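Local atomic coordinates of paenibacillus xanthan lyase (Paenibacillus, PDB entry 6F2P), a protein that probably cleaves the polysaccharide xanthan by an eliminative lyase mechanism, as a calcium-binding, multidomain member of polysaccharide lyase family 8. Residues Phe487-Asp491 / Glu492-Leu496. Sequence-based numbering, arbitrary orientation.
Sequences FMFDD and EIVAL. With CA (calcium ion), chain B.
Phe487 and Val494 face each other as an antiparallel hydrogen-bonded pair, Phe487 N to Val494 O at 2.7 Å and Val494 N to Phe487 O at 2.8 Å, and their side chains rise on the same face of the sheet. The Phe487 ring, with CG anti to its carbonyl carbon (chi1 -56°), lies along the neighbouring strand: its CD1 edge passes Val494 O, and Phe487 CE1 abuts the branched end of Leu496, 3.8 Å from Leu496 CD1, the two side chains crossing at about a right angle. Val649 of strand 646-651 touches both Phe487 and Leu496. Without the ring, as with an alanine here, a gap would probably open beside Leu496 and Val649 that the short methyl could not fill. On the other face, Met488 CG fits against the fork of CG1 and CG2 of Ile493, 4.0 Å from each.

Beyond Met488 and Ile493, Phe489 N donates to Glu492 O in a straight bond of 3.0 Å, and a water donates to both Phe489 O and Glu492 O. The Phe489 ring turns its edge to Glu492 CG and Val494 CG2, its plane 82° from the carboxylate. Bent at chi2 (-92°), Glu492 folds back over the turn; Asp491 N donates a long hydrogen bond of 3.3 Å to Glu492 OE1 from above the carboxylate plane, and the hydroxyl of Tyr631 is hydrogen-bonded to Glu492 OE2. Glu492 OE1 and OE2 grip the calcium ion in bidentate fashion, each at 2.5 Å, joined by OD1 of Asp490 and of Asp491. Gln636 and Glu651 complete the protein ligands, so the ion ties the turn of beta hairpin 481-488/493-501, in the super-sandwich domain, to Gln636 and to strand 646-651.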
ATOM      1  N   PHE A 487      -8.499  -1.256 -13.219  1.00 14.53           N
ATOM      2  CA  PHE A 487      -9.852  -1.190 -12.674  1.00 16.83           C
ATOM      3  C   PHE A 487     -10.447  -2.572 -12.761  1.00 13.59           C
ATOM      4  O   PHE A 487     -10.746  -3.068 -13.844  1.00 16.01           O
ATOM      5  CB  PHE A 487     -10.701  -0.172 -13.441  1.00 14.96           C
ATOM      6  CG  PHE A 487     -10.096   1.207 -13.470  1.00 14.07           C
ATOM      7  CD1 PHE A 487      -9.064   1.509 -14.349  1.00  9.17           C
ATOM      8  CD2 PHE A 487     -10.551   2.199 -12.606  1.00 13.31           C
ATOM      9  CE1 PHE A 487      -8.495   2.770 -14.369  1.00 10.68           C
ATOM     10  CE2 PHE A 487      -9.990   3.469 -12.620  1.00 10.55           C
ATOM     11  CZ  PHE A 487      -8.961   3.756 -13.507  1.00 13.30           C
ATOM     12  N   MET A 488     -10.600  -3.200 -11.608  1.00 13.67           N
ATOM     13  CA  MET A 488     -10.868  -4.624 -11.558  1.00 15.70           C
ATOM     14  C   MET A 488     -12.263  -4.891 -11.014  1.00 17.84           C
ATOM     15  O   MET A 488     -12.518  -4.660  -9.836  1.00 23.38           O
ATOM     16  CB  MET A 488      -9.790  -5.286 -10.700  1.00 13.99           C
ATOM     17  CG  MET A 488      -8.401  -5.155 -11.318  1.00 13.19           C
ATOM     18  SD  MET A 488      -7.018  -5.006 -10.170  1.00 14.71           S
ATOM     19  CE  MET A 488      -7.115  -3.285  -9.691  1.00 14.41           C
ATOM     20  N   PHE A 489     -13.164  -5.362 -11.874  1.00 16.80           N
ATOM     21  CA  PHE A 489     -14.574  -5.506 -11.501  1.00 17.00           C
ATOM     22  C   PHE A 489     -15.005  -6.960 -11.382  1.00 19.68           C
ATOM     23  O   PHE A 489     -14.249  -7.786 -10.876  1.00 24.30           O
ATOM     24  CB  PHE A 489     -15.477  -4.733 -12.467  1.00 15.17           C
ATOM     25  CG  PHE A 489     -15.179  -3.253 -12.519  1.00 15.82           C
ATOM     26  CD1 PHE A 489     -15.397  -2.448 -11.409  1.00 15.85           C
ATOM     27  CD2 PHE A 489     -14.672  -2.672 -13.669  1.00 13.95           C
ATOM     28  CE1 PHE A 489     -15.124  -1.080 -11.450  1.00 14.48           C
ATOM     29  CE2 PHE A 489     -14.395  -1.313 -13.721  1.00 12.40           C
ATOM     30  CZ  PHE A 489     -14.623  -0.514 -12.610  1.00 16.74           C
ATOM     31  N   ASP A 490     -16.216  -7.284 -11.824  1.00 15.68           N
ATOM     32  CA  ASP A 490     -16.698  -8.655 -11.638  1.00 20.29           C
ATOM     33  C   ASP A 490     -16.142  -9.649 -12.662  1.00 16.42           C
ATOM     34  O   ASP A 490     -15.861 -10.791 -12.320  1.00 18.36           O
ATOM     35  CB  ASP A 490     -18.232  -8.724 -11.573  1.00 18.56           C
ATOM     36  CG  ASP A 490     -18.893  -8.082 -12.763  1.00 17.22           C
ATOM     37  OD1 ASP A 490     -18.256  -7.210 -13.376  1.00 20.98           O
ATOM     38  OD2 ASP A 490     -20.047  -8.437 -13.089  1.00 22.92           O
ATOM     39  N   ASP A 491     -15.983  -9.222 -13.911  1.00 17.43           N
ATOM     40  CA  ASP A 491     -15.523 -10.127 -14.959  1.00 15.79           C
ATOM     41  C   ASP A 491     -14.694  -9.397 -16.004  1.00 15.18           C
ATOM     42  O   ASP A 491     -14.490  -9.903 -17.097  1.00 18.82           O
ATOM     43  CB  ASP A 491     -16.702 -10.848 -15.628  1.00 15.14           C
ATOM     44  CG  ASP A 491     -17.720  -9.887 -16.238  1.00 22.76           C
ATOM     45  OD1 ASP A 491     -17.556  -8.654 -16.109  1.00 21.56           O
ATOM     46  OD2 ASP A 491     -18.715 -10.373 -16.815  1.00 26.23           O
ATOM     47  N   GLU A 492     -14.228  -8.200 -15.670  1.00 15.11           N
ATOM     48  CA  GLU A 492     -13.346  -7.469 -16.567  1.00 18.82           C
ATOM     49  C   GLU A 492     -12.286  -6.726 -15.784  1.00 17.03           C
ATOM     50  O   GLU A 492     -12.481  -6.403 -14.611  1.00 18.06           O
ATOM     51  CB  GLU A 492     -14.125  -6.471 -17.432  1.00 15.75           C
ATOM     52  CG  GLU A 492     -14.813  -5.360 -16.660  1.00 12.83           C
ATOM     53  CD  GLU A 492     -16.246  -5.710 -16.286  1.00 21.60           C
ATOM     54  OE1 GLU A 492     -16.445  -6.252 -15.181  1.00 21.24           O
ATOM     55  OE2 GLU A 492     -17.174  -5.450 -17.094  1.00 20.84           O
ATOM     56  N   ILE A 493     -11.161  -6.472 -16.445  1.00 13.26           N
ATOM     57  CA  ILE A 493     -10.151  -5.560 -15.931  1.00 15.11           C
ATOM     58  C   ILE A 493      -9.921  -4.449 -16.942  1.00 15.32           C
ATOM     59  O   ILE A 493      -9.625  -4.713 -18.105  1.00 20.06           O
ATOM     60  CB  ILE A 493      -8.810  -6.260 -15.680  1.00 15.05           C
ATOM     61  CG1 ILE A 493      -8.970  -7.348 -14.621  1.00 15.33           C
ATOM     62  CG2 ILE A 493      -7.767  -5.247 -15.247  1.00  8.45           C
ATOM     63  CD1 ILE A 493      -8.756  -8.733 -15.153  1.00 17.37           C
ATOM     64  N   VAL A 494     -10.076  -3.205 -16.515  1.00 11.46           N
ATOM     65  CA  VAL A 494      -9.788  -2.099 -17.411  1.00 12.64           C
ATOM     66  C   VAL A 494      -8.409  -1.553 -17.080  1.00 15.08           C
ATOM     67  O   VAL A 494      -8.098  -1.300 -15.911  1.00 15.75           O
ATOM     68  CB  VAL A 494     -10.836  -0.975 -17.305  1.00 16.33           C
ATOM     69  CG1 VAL A 494     -10.498   0.159 -18.266  1.00 10.36           C
ATOM     70  CG2 VAL A 494     -12.237  -1.521 -17.579  1.00 13.15           C
ATOM     71  N   ALA A 495      -7.583  -1.387 -18.109  1.00 13.24           N
ATOM     72  CA  ALA A 495      -6.246  -0.828 -17.948  1.00 12.96           C
ATOM     73  C   ALA A 495      -6.148   0.493 -18.704  1.00 14.75           C
ATOM     74  O   ALA A 495      -6.454   0.554 -19.899  1.00 14.94           O
ATOM     75  CB  ALA A 495      -5.191  -1.814 -18.446  1.00 10.71           C
ATOM     76  N   LEU A 496      -5.732   1.544 -18.003  1.00 10.97           N
ATOM     77  CA  LEU A 496      -5.603   2.861 -18.605  1.00 10.66           C
ATOM     78  C   LEU A 496      -4.208   3.416 -18.413  1.00 15.01           C
ATOM     79  O   LEU A 496      -3.582   3.219 -17.370  1.00 17.24           O
ATOM     80  CB  LEU A 496      -6.587   3.842 -17.976  1.00 15.74           C
ATOM     81  CG  LEU A 496      -8.085   3.565 -18.064  1.00 15.54           C
ATOM     82  CD1 LEU A 496      -8.836   4.780 -17.548  1.00 12.25           C
ATOM     83  CD2 LEU A 496      -8.500   3.228 -19.489  1.00 11.65           C
TER
HETATM   84 CA    CA B1101     -18.870  -6.679 -15.729  1.00 20.09          CA
HETATM   85  O   HOH W   1     -11.618  -8.034 -12.296  1.00 18.59           O